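Local coordinates for protein beta-n-acetylhexosaminidase (Streptococcus pneumoniae, PDB 4AZI) that probably cleaves terminal beta-linked N-acetylglucosamine from glycans, as one of two tandem family 20 glycoside hydrolase modules of the pneumococcal enzyme StrH, at residues A[10-15]-A[39-44]; A[272-277]-A[307-312]; A[278-283]-A[325-330]. The protein carries 2 engineered substitutions. One frame throughout, in Å; residues are numbered along the deposited sequence.

All three contacts belong to one closed eight-stranded parallel barrel, in which strand 321-329 lies between strands 271-282 and 10-16. Interaction 1 joins the first two strands and is complete before the others begin; interactions 2 and 3 both start from strand 271-282, and their segments alternate along the chain. The three centres lie 12 to 15 Å from one another. V12 and S14 of interaction 1 make backbone hydrogen bonds to L326 of interaction 3, closing the barrel, while N274 O of interaction 2 accepts a probable backbone hydrogen bond from M325 N of interaction 3. Interaction 3 holds Y280, I282 and W329 of the inhibitor pocket, whereas interaction 1 pairs two barrel strands and interaction 2 ties a loop to strand 271-282.

Interaction 1 (A[10-15]-A[39-44]); sequences NKVISI and YSDVHL
The carboxylate of D41 is gripped through a single oxygen from opposite faces of its plane: N10 ND2 donates a hydrogen bond of 2.8 Å to D41 OD2 on one face, and S40 OG donates to D41 OD2 from the other. Although the approach from N10 is 39° out of the carboxylate plane, it lies within the plane of N10's own amide. The Y39 ring offers an edge, with V12 N in its plane and K11 O 3.4 Å from Y39 CD2, while F357 makes an edge-to-face pair with it, and Y39 OH hydrogen-bonds to M346 O. At the H43 ring it is again the edge that works, H43 ND1 sharing a 2.8 Å hydrogen bond with S14 OG; NE2 is hydrogen-bonded to N178. This is the first beta-alpha-beta crossover of the TIM barrel: strands 10-16 and 41-45 lie side by side and parallel, connected through helix 24-37, which covers one face of the pair. V12, S14, D41 and H43 share one face, where V12 CG1 packs 3.6 Å from H43 CB; I13, I15, V42 and L44 share the other, I15, V42 and L44 meeting helix 24-37. Where the strands begin, K11 O accepts from both S40 N and D41 N. In return S40 OG, held between its own backbone N and carbonyl carbon (chi1 60°), accepts from K11 N at 2.8 Å.

Interaction 2 (A[272-277]-A[307-312]); sequences FLNTNG and NQLAST
N274 extends its side chain from strand 271-282 toward the backbone of Q308, and its atoms meet different partners. CB lies 4.1 Å from L309 CD2. With CG anti to the backbone N (chi1 -177°), the amide is carried out toward the loop and lies alongside the Q308 carbonyl oxygen, N274 CG 3.4 Å from Q308 O. N274 OD1 comes within 3.2 Å of Q308 O without bonding, both being acceptors; instead it accepts from a water, which in turn accepts from A310 N, linking strand to loop. N274 ND2 makes only a weak, bent bond to Q308 O at 2.9 Å, and another weak one to F306 O. A second asparagine converges on the same carbonyl: N276 ND2 donates to Q308 O at 3.0 Å, from a position tilted 34° out of the carbonyl plane. A further water connects N276 ND2 with Q308 NE2, while Q308 OE1 accepts a hydrogen bond from Y314 N. N276 OD1 bonds to D278 N in an Asx turn and lies 3.7 Å from A310 CB. The apolar part of the contact is F272 against L309, crossing at about a right angle with F272 CD2 3.7 Å from L309 CD1. The arrangement belongs to the beta-alpha-beta architecture of a TIM barrel: the connection from helix 294-303 to strand 321-329 is fastened, through side-chain amides, to the neighbouring strand 271-282.

Interaction 3 (A[278-283]-A[325-330]); sequences DWYYIL and MLSIWA. With OAN (O-(2-acetamido-2-deoxy D-glucopyranosylidene) amino-N-phenylcarbamate), chain C.
W329 drives the nitrogen edge of its indole into the face of Y280: W329 NE1 sits 3.1 Å above the plane of the Y280 ring, over its centre. The pair is edge-to-face, the planes inclined at 66°. With W329 CG beside the backbone N, anti to the carbonyl carbon (chi1 -58°), the indole swings across to Y280. Y280 OH donates to atom OAN, the acetamido oxygen of the ligand, at 2.6 Å. One face of W329 packs on the sugar, with the ligand's CAE 3.6 Å above the indole plane, offset toward the rim. I282 CD1 touches the hydroxymethyl oxygen OAM. These residues line the pocket at the mouth of the TIM barrel, where D182, E183, R19, Y292 and D331 also hydrogen-bond the ligand; the grip on the acetamido group is consistent with the substrate-assisted mechanism of family 20 enzymes. Beneath the pocket, parallel strands 271-282 and 321-329 are joined by backbone hydrogen bonds from Y281 N to S327 O, W329 N to Y281 O and L283 N to W329 O. Y281 and I328 face the other way, toward helix 339-352. L326 CG lies 3.5 Å from W279 O, a buried carbonyl oxygen without a polar partner.

Interaction 1 (A[10-15]-A[39-44])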
loop_
_atom_site.group_PDB
_atom_site.type_symbol
_atom_site.label_atom_id
_atom_site.label_comp_id
_atom_site.label_asym_id
_atom_site.label_seq_id
_atom_site.Cartn_x
_atom_site.Cartn_y
_atom_site.Cartn_z
ATOM N N ASN A 10 7.995 0.585 -10.639
ATOM C CA ASN A 10 7.121 -0.216 -9.782
ATOM C C ASN A 10 5.746 -0.418 -10.414
ATOM O O ASN A 10 5.153 0.537 -10.906
ATOM C CB ASN A 10 6.955 0.445 -8.408
ATOM C CG ASN A 10 8.216 0.393 -7.578
ATOM O OD1 ASN A 10 9.013 1.332 -7.584
ATOM N ND2 ASN A 10 8.400 -0.706 -6.843
ATOM N N LYS A 11 5.259 -1.661 -10.416
ATOM C CA LYS A 11 3.872 -1.969 -10.793
ATOM C C LYS A 11 3.200 -2.625 -9.599
ATOM O O LYS A 11 3.537 -3.753 -9.208
ATOM C CB LYS A 11 3.792 -2.890 -12.015
ATOM C CG LYS A 11 4.062 -2.214 -13.359
ATOM C CD LYS A 11 5.542 -1.992 -13.646
ATOM C CE LYS A 11 6.347 -3.265 -13.444
ATOM N NZ LYS A 11 7.727 -3.123 -13.988
ATOM N N VAL A 12 2.255 -1.908 -9.008
ATOM C CA VAL A 12 1.768 -2.271 -7.684
ATOM C C VAL A 12 0.260 -2.528 -7.683
ATOM O O VAL A 12 -0.507 -1.793 -8.306
ATOM C CB VAL A 12 2.142 -1.192 -6.638
ATOM C CG1 VAL A 12 1.865 -1.682 -5.222
ATOM C CG2 VAL A 12 3.614 -0.817 -6.757
ATOM N N ILE A 13 -0.138 -3.603 -7.004
ATOM C CA ILE A 13 -1.535 -3.860 -6.666
ATOM C C ILE A 13 -1.710 -3.617 -5.163
ATOM O O ILE A 13 -0.977 -4.177 -4.342
ATOM C CB ILE A 13 -2.009 -5.285 -7.122
ATOM C CG1 ILE A 13 -3.463 -5.564 -6.717
ATOM C CG2 ILE A 13 -1.068 -6.385 -6.638
ATOM C CD1 ILE A 13 -4.475 -4.615 -7.338
ATOM N N SER A 14 -2.649 -2.745 -4.808
ATOM C CA SER A 14 -2.934 -2.446 -3.400
ATOM C C SER A 14 -4.189 -3.185 -2.949
ATOM O O SER A 14 -5.176 -3.219 -3.680
ATOM C CB SER A 14 -3.084 -0.936 -3.169
ATOM O OG SER A 14 -3.405 -0.644 -1.815
ATOM N N ILE A 15 -4.128 -3.769 -1.750
ATOM C CA ILE A 15 -5.239 -4.520 -1.155
ATOM C C ILE A 15 -5.534 -3.994 0.261
ATOM O O ILE A 15 -4.672 -4.045 1.150
ATOM C CB ILE A 15 -4.937 -6.048 -1.098
ATOM C CG1 ILE A 15 -4.746 -6.669 -2.503
ATOM C CG2 ILE A 15 -5.978 -6.792 -0.275
ATOM C CD1 ILE A 15 -5.966 -6.678 -3.419
ATOM N N TYR A 39 3.504 -7.629 -12.437
ATOM C CA TYR A 39 3.619 -6.633 -11.368
ATOM C C TYR A 39 4.932 -6.819 -10.614
ATOM O O TYR A 39 5.582 -7.853 -10.753
ATOM C CB TYR A 39 2.446 -6.768 -10.389
ATOM C CG TYR A 39 1.134 -6.283 -10.945
ATOM C CD1 TYR A 39 0.362 -7.092 -11.795
ATOM C CD2 TYR A 39 0.655 -5.014 -10.623
ATOM C CE1 TYR A 39 -0.838 -6.640 -12.322
ATOM C CE2 TYR A 39 -0.547 -4.553 -11.138
ATOM C CZ TYR A 39 -1.292 -5.372 -11.985
ATOM O OH TYR A 39 -2.478 -4.898 -12.494
ATOM N N SER A 40 5.319 -5.821 -9.818
ATOM C CA SER A 40 6.536 -5.930 -9.028
ATOM C C SER A 40 6.281 -5.990 -7.518
ATOM O O SER A 40 7.141 -6.450 -6.765
ATOM C CB SER A 40 7.502 -4.778 -9.355
ATOM O OG SER A 40 6.895 -3.528 -9.083
ATOM N N ASP A 41 5.116 -5.516 -7.079
ATOM C CA ASP A 41 4.835 -5.365 -5.646
ATOM C C ASP A 41 3.370 -5.595 -5.290
ATOM O O ASP A 41 2.483 -5.326 -6.100
ATOM C CB ASP A 41 5.212 -3.949 -5.180
ATOM C CG ASP A 41 6.687 -3.634 -5.382
ATOM O OD1 ASP A 41 7.504 -3.943 -4.485
ATOM O OD2 ASP A 41 7.028 -3.071 -6.443
ATOM N N VAL A 42 3.136 -6.056 -4.060
ATOM C CA VAL A 42 1.809 -6.036 -3.445
ATOM C C VAL A 42 1.826 -5.011 -2.307
ATOM O O VAL A 42 2.638 -5.111 -1.382
ATOM C CB VAL A 42 1.383 -7.434 -2.920
ATOM C CG1 VAL A 42 0.107 -7.346 -2.097
ATOM C CG2 VAL A 42 1.182 -8.405 -4.070
ATOM N N HIS A 43 0.945 -4.014 -2.401
ATOM C CA HIS A 43 0.789 -3.015 -1.357
ATOM C C HIS A 43 -0.287 -3.486 -0.436
ATOM O O HIS A 43 -1.437 -3.668 -0.852
ATOM C CB HIS A 43 0.439 -1.661 -1.959
ATOM C CG HIS A 43 0.202 -0.572 -0.939
ATOM N ND1 HIS A 43 -1.022 -0.285 -0.456
ATOM C CD2 HIS A 43 1.086 0.315 -0.321
ATOM C CE1 HIS A 43 -0.932 0.731 0.422
ATOM N NE2 HIS A 43 0.356 1.099 0.506
ATOM N N LEU A 44 0.079 -3.709 0.822
ATOM C CA LEU A 44 -0.849 -4.295 1.779
ATOM C C LEU A 44 -1.131 -3.392 2.984
ATOM O O LEU A 44 -0.285 -3.201 3.872
ATOM C CB LEU A 44 -0.373 -5.691 2.210
ATOM C CG LEU A 44 -1.350 -6.603 2.974
ATOM C CD1 LEU A 44 -2.508 -7.086 2.106
ATOM C CD2 LEU A 44 -0.613 -7.794 3.584
#

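Interaction 2 (A[272-277]-A[307-312])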
loop_
_atom_site.group_PDB
_atom_site.type_symbol
_atom_site.label_atom_id
_atom_site.label_comp_id
_atom_site.label_asym_id
_atom_site.label_seq_id
_atom_site.Cartn_x
_atom_site.Cartn_y
_atom_site.Cartn_z
ATOM N N PHE A 272 6.978 10.432 -6.868
ATOM C CA PHE A 272 5.606 9.942 -6.797
ATOM C C PHE A 272 5.497 8.463 -7.080
ATOM O O PHE A 272 6.184 7.953 -7.957
ATOM C CB PHE A 272 4.708 10.689 -7.810
ATOM C CG PHE A 272 4.627 12.174 -7.585
ATOM C CD1 PHE A 272 3.927 12.691 -6.501
ATOM C CD2 PHE A 272 5.227 13.057 -8.474
ATOM C CE1 PHE A 272 3.834 14.053 -6.295
ATOM C CE2 PHE A 272 5.139 14.424 -8.273
ATOM C CZ PHE A 272 4.440 14.923 -7.180
ATOM N N LEU A 273 4.628 7.788 -6.334
ATOM C CA LEU A 273 4.069 6.517 -6.760
ATOM C C LEU A 273 2.660 6.843 -7.265
ATOM O O LEU A 273 1.801 7.265 -6.477
ATOM C CB LEU A 273 4.030 5.498 -5.616
ATOM C CG LEU A 273 3.370 4.136 -5.951
ATOM C CD1 LEU A 273 4.090 3.417 -7.092
ATOM C CD2 LEU A 273 3.270 3.233 -4.727
ATOM N N ASN A 274 2.458 6.699 -8.582
ATOM C CA ASN A 274 1.201 7.096 -9.247
ATOM C C ASN A 274 0.042 6.177 -8.858
ATOM O O ASN A 274 -0.128 5.100 -9.417
ATOM C CB ASN A 274 1.388 7.148 -10.773
ATOM C CG ASN A 274 0.144 7.626 -11.523
ATOM O OD1 ASN A 274 -0.826 8.109 -10.929
ATOM N ND2 ASN A 274 0.177 7.495 -12.844
ATOM N N THR A 275 -0.750 6.642 -7.900
ATOM C CA THR A 275 -1.795 5.858 -7.268
ATOM C C THR A 275 -3.153 6.426 -7.669
ATOM O O THR A 275 -4.014 6.693 -6.827
ATOM C CB THR A 275 -1.598 5.899 -5.744
ATOM O OG1 THR A 275 -0.243 5.527 -5.451
ATOM C CG2 THR A 275 -2.546 4.949 -5.011
ATOM N N ASN A 276 -3.334 6.603 -8.977
ATOM C CA ASN A 276 -4.469 7.358 -9.505
ATOM C C ASN A 276 -5.802 6.827 -9.036
ATOM O O ASN A 276 -6.075 5.642 -9.185
ATOM C CB ASN A 276 -4.433 7.356 -11.028
ATOM C CG ASN A 276 -5.083 8.578 -11.616
ATOM O OD1 ASN A 276 -6.148 8.997 -11.178
ATOM N ND2 ASN A 276 -4.429 9.173 -12.606
ATOM N N GLY A 277 -6.615 7.704 -8.451
ATOM C CA GLY A 277 -7.999 7.385 -8.084
ATOM C C GLY A 277 -8.800 6.799 -9.242
ATOM O O GLY A 277 -9.785 6.085 -9.038
ATOM N N ASN A 307 1.590 6.690 -16.724
ATOM C CA ASN A 307 2.359 7.751 -16.093
ATOM C C ASN A 307 1.533 8.977 -15.692
ATOM O O ASN A 307 2.087 9.940 -15.149
ATOM C CB ASN A 307 3.529 8.175 -16.999
ATOM C CG ASN A 307 4.666 7.157 -17.017
ATOM O OD1 ASN A 307 4.916 6.462 -16.031
ATOM N ND2 ASN A 307 5.372 7.077 -18.146
ATOM N N GLN A 308 0.220 8.959 -15.934
ATOM C CA GLN A 308 -0.570 10.170 -15.681
ATOM C C GLN A 308 -0.944 10.362 -14.211
ATOM O O GLN A 308 -1.692 9.579 -13.654
ATOM C CB GLN A 308 -1.805 10.216 -16.571
ATOM C CG GLN A 308 -2.665 11.440 -16.342
ATOM C CD GLN A 308 -3.655 11.657 -17.460
ATOM O OE1 GLN A 308 -3.271 11.916 -18.602
ATOM N NE2 GLN A 308 -4.942 11.567 -17.134
ATOM N N LEU A 309 -0.417 11.410 -13.586
ATOM C CA LEU A 309 -0.797 11.728 -12.211
ATOM C C LEU A 309 -2.179 12.379 -12.208
ATOM O O LEU A 309 -2.539 13.080 -13.158
ATOM C CB LEU A 309 0.248 12.623 -11.537
ATOM C CG LEU A 309 1.579 11.922 -11.226
ATOM C CD1 LEU A 309 2.724 12.913 -11.182
ATOM C CD2 LEU A 309 1.505 11.139 -9.927
ATOM N N ALA A 310 -2.956 12.117 -11.159
ATOM C CA ALA A 310 -4.309 12.674 -11.035
ATOM C C ALA A 310 -4.277 14.193 -11.111
ATOM O O ALA A 310 -3.370 14.814 -10.569
ATOM C CB ALA A 310 -4.954 12.217 -9.734
ATOM N N SER A 311 -5.286 14.770 -11.771
ATOM C CA SER A 311 -5.388 16.223 -12.037
ATOM C C SER A 311 -4.426 16.766 -13.105
ATOM O O SER A 311 -4.315 17.986 -13.290
ATOM C CB SER A 311 -5.291 17.060 -10.742
ATOM O OG SER A 311 -3.946 17.235 -10.313
ATOM N N THR A 312 -3.732 15.870 -13.811
ATOM C CA THR A 312 -2.829 16.281 -14.888
ATOM C C THR A 312 -3.118 15.539 -16.183
ATOM O O THR A 312 -3.641 14.416 -16.177
ATOM C CB THR A 312 -1.331 16.073 -14.544
ATOM O OG1 THR A 312 -1.046 14.669 -14.447
ATOM C CG2 THR A 312 -0.944 16.784 -13.251
HETATM O O HOH W 1 -2.155 10.168 -9.418
HETATM O O HOH W 2 -6.024 11.115 -14.295
#

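Interaction 3 (A[278-283]-A[325-330])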
loop_
_atom_site.group_PDB
_atom_site.type_symbol
_atom_site.label_atom_id
_atom_site.label_comp_id
_atom_site.label_asym_id
_atom_site.label_seq_id
_atom_site.Cartn_x
_atom_site.Cartn_y
_atom_site.Cartn_z
ATOM N N ASP A 278 -8.359 7.079 -10.464
ATOM C CA ASP A 278 -8.978 6.515 -11.668
ATOM C C ASP A 278 -9.014 4.986 -11.631
ATOM O O ASP A 278 -9.903 4.363 -12.204
ATOM C CB ASP A 278 -8.212 6.984 -12.916
ATOM C CG ASP A 278 -8.526 8.423 -13.301
ATOM O OD1 ASP A 278 -9.394 9.052 -12.648
ATOM O OD2 ASP A 278 -7.900 8.928 -14.260
ATOM N N TRP A 279 -8.033 4.388 -10.956
ATOM C CA TRP A 279 -7.914 2.929 -10.884
ATOM C C TRP A 279 -8.469 2.296 -9.613
ATOM O O TRP A 279 -8.215 1.117 -9.349
ATOM C CB TRP A 279 -6.455 2.505 -11.126
ATOM C CG TRP A 279 -5.858 3.073 -12.402
ATOM C CD1 TRP A 279 -6.452 3.145 -13.657
ATOM C CD2 TRP A 279 -4.518 3.657 -12.584
ATOM N NE1 TRP A 279 -5.605 3.733 -14.568
ATOM C CE2 TRP A 279 -4.431 4.057 -13.993
ATOM C CE3 TRP A 279 -3.429 3.893 -11.748
ATOM C CZ2 TRP A 279 -3.290 4.661 -14.521
ATOM C CZ3 TRP A 279 -2.288 4.504 -12.288
ATOM C CH2 TRP A 279 -2.219 4.868 -13.645
ATOM N N TYR A 280 -9.232 3.056 -8.825
ATOM C CA TYR A 280 -9.811 2.557 -7.565
ATOM C C TYR A 280 -10.999 1.614 -7.820
ATOM O O TYR A 280 -11.817 1.874 -8.702
ATOM C CB TYR A 280 -10.299 3.726 -6.698
ATOM C CG TYR A 280 -9.247 4.441 -5.864
ATOM C CD1 TYR A 280 -7.881 4.207 -6.054
ATOM C CD2 TYR A 280 -9.624 5.369 -4.894
ATOM C CE1 TYR A 280 -6.922 4.871 -5.292
ATOM C CE2 TYR A 280 -8.676 6.034 -4.130
ATOM C CZ TYR A 280 -7.329 5.774 -4.320
ATOM O OH TYR A 280 -6.382 6.433 -3.551
ATOM N N TYR A 281 -11.090 0.538 -7.041
ATOM C CA TYR A 281 -12.297 -0.307 -7.002
ATOM C C TYR A 281 -12.669 -0.662 -5.567
ATOM O O TYR A 281 -11.835 -1.179 -4.824
ATOM C CB TYR A 281 -12.138 -1.594 -7.817
ATOM C CG TYR A 281 -13.311 -2.555 -7.641
ATOM C CD1 TYR A 281 -14.621 -2.150 -7.929
ATOM C CD2 TYR A 281 -13.115 -3.857 -7.165
ATOM C CE1 TYR A 281 -15.696 -3.012 -7.756
ATOM C CE2 TYR A 281 -14.187 -4.732 -6.992
ATOM C CZ TYR A 281 -15.476 -4.302 -7.293
ATOM O OH TYR A 281 -16.551 -5.156 -7.127
ATOM N N ILE A 282 -13.920 -0.379 -5.197
ATOM C CA ILE A 282 -14.465 -0.742 -3.887
ATOM C C ILE A 282 -15.241 -2.037 -4.072
ATOM O O ILE A 282 -16.135 -2.107 -4.924
ATOM C CB ILE A 282 -15.399 0.366 -3.322
ATOM C CG1 ILE A 282 -14.613 1.663 -3.056
ATOM C CG2 ILE A 282 -16.101 -0.099 -2.050
ATOM C CD1 ILE A 282 -15.485 2.905 -2.949
ATOM N N LEU A 283 -14.894 -3.061 -3.291
ATOM C CA LEU A 283 -15.571 -4.359 -3.373
ATOM C C LEU A 283 -17.088 -4.185 -3.320
ATOM O O LEU A 283 -17.616 -3.537 -2.409
ATOM C CB LEU A 283 -15.121 -5.296 -2.242
ATOM C CG LEU A 283 -13.638 -5.626 -2.026
ATOM C CD1 LEU A 283 -13.500 -6.683 -0.933
ATOM C CD2 LEU A 283 -12.951 -6.087 -3.304
ATOM N N MET A 325 0.334 2.342 -9.052
ATOM C CA MET A 325 -0.379 1.438 -8.167
ATOM C C MET A 325 -1.885 1.448 -8.452
ATOM O O MET A 325 -2.504 2.503 -8.505
ATOM C CB MET A 325 -0.104 1.829 -6.713
ATOM C CG MET A 325 -0.825 0.983 -5.674
ATOM S SD MET A 325 0.050 0.963 -4.094
ATOM C CE MET A 325 -0.308 2.597 -3.464
ATOM N N LEU A 326 -2.453 0.262 -8.652
ATOM C CA LEU A 326 -3.900 0.087 -8.768
ATOM C C LEU A 326 -4.440 -0.406 -7.417
ATOM O O LEU A 326 -3.831 -1.274 -6.777
ATOM C CB LEU A 326 -4.239 -0.884 -9.905
ATOM C CG LEU A 326 -5.711 -1.167 -10.217
ATOM C CD1 LEU A 326 -5.945 -1.218 -11.720
ATOM C CD2 LEU A 326 -6.162 -2.463 -9.555
ATOM N N SER A 327 -5.577 0.142 -6.990
ATOM C CA SER A 327 -6.004 0.005 -5.600
ATOM C C SER A 327 -7.386 -0.610 -5.398
ATOM O O SER A 327 -8.380 -0.146 -5.977
ATOM C CB SER A 327 -5.948 1.351 -4.884
ATOM O OG SER A 327 -4.728 2.031 -5.121
ATOM N N ILE A 328 -7.425 -1.636 -4.544
ATOM C CA ILE A 328 -8.653 -2.354 -4.190
ATOM C C ILE A 328 -9.043 -1.981 -2.760
ATOM O O ILE A 328 -8.308 -2.275 -1.820
ATOM C CB ILE A 328 -8.478 -3.888 -4.297
ATOM C CG1 ILE A 328 -7.891 -4.306 -5.659
ATOM C CG2 ILE A 328 -9.802 -4.609 -4.051
ATOM C CD1 ILE A 328 -8.610 -3.757 -6.889
ATOM N N TRP A 329 -10.183 -1.318 -2.597
ATOM C CA TRP A 329 -10.584 -0.836 -1.271
ATOM C C TRP A 329 -11.758 -1.580 -0.688
ATOM O O TRP A 329 -12.551 -2.180 -1.417
ATOM C CB TRP A 329 -10.861 0.661 -1.299
ATOM C CG TRP A 329 -9.695 1.515 -1.751
ATOM C CD1 TRP A 329 -9.482 2.043 -3.021
ATOM C CD2 TRP A 329 -8.553 1.995 -0.944
ATOM N NE1 TRP A 329 -8.329 2.791 -3.057
ATOM C CE2 TRP A 329 -7.718 2.795 -1.849
ATOM C CE3 TRP A 329 -8.145 1.829 0.379
ATOM C CZ2 TRP A 329 -6.541 3.405 -1.425
ATOM C CZ3 TRP A 329 -6.953 2.456 0.798
ATOM C CH2 TRP A 329 -6.175 3.224 -0.081
ATOM N N ALA A 330 -11.879 -1.544 0.638
ATOM C CA ALA A 330 -12.917 -2.290 1.329
ATOM C C ALA A 330 -13.896 -1.440 2.144
ATOM O O ALA A 330 -14.355 -1.882 3.203
ATOM C CB ALA A 330 -12.280 -3.363 2.200
HETATM C CAH OAN C . -5.975 7.554 0.076
HETATM C CAG OAN C . -7.401 7.058 -0.209
HETATM O OAN OAN C . -7.692 6.624 -1.314
HETATM N NAI OAN C . -8.255 7.153 0.812
HETATM C CAB OAN C . -9.670 6.725 0.772
HETATM C CAC OAN C . -9.759 5.221 1.040
HETATM O OAJ OAN C . -9.719 4.989 2.454
HETATM C CAD OAN C . -11.036 4.632 0.458
HETATM O OAK OAN C . -11.050 3.247 0.774
HETATM C CAE OAN C . -11.029 4.813 -1.068
HETATM C CAF OAN C . -12.287 4.306 -1.780
HETATM O OAM OAN C . -13.427 5.079 -1.389
HETATM O OAL OAN C . -10.818 6.193 -1.470
HETATM C CAA OAN C . -10.358 7.103 -0.557
HETATM N NAY OAN C . -10.511 8.374 -0.862
HETATM O OAQ OAN C . -11.130 8.635 -2.048
HETATM C CAP OAN C . -11.856 9.792 -2.063
HETATM O OAR OAN C . -12.398 10.158 -3.108
HETATM N NAO OAN C . -11.940 10.467 -0.907
HETATM C CAS OAN C . -12.569 11.639 -0.732
HETATM C CAT OAN C . -11.862 12.677 -0.125
HETATM C CAU OAN C . -12.465 13.917 0.087
HETATM C CAV OAN C . -13.784 14.125 -0.312
HETATM C CAW OAN C . -14.504 13.088 -0.921
HETATM C CAX OAN C . -13.900 11.845 -1.129
#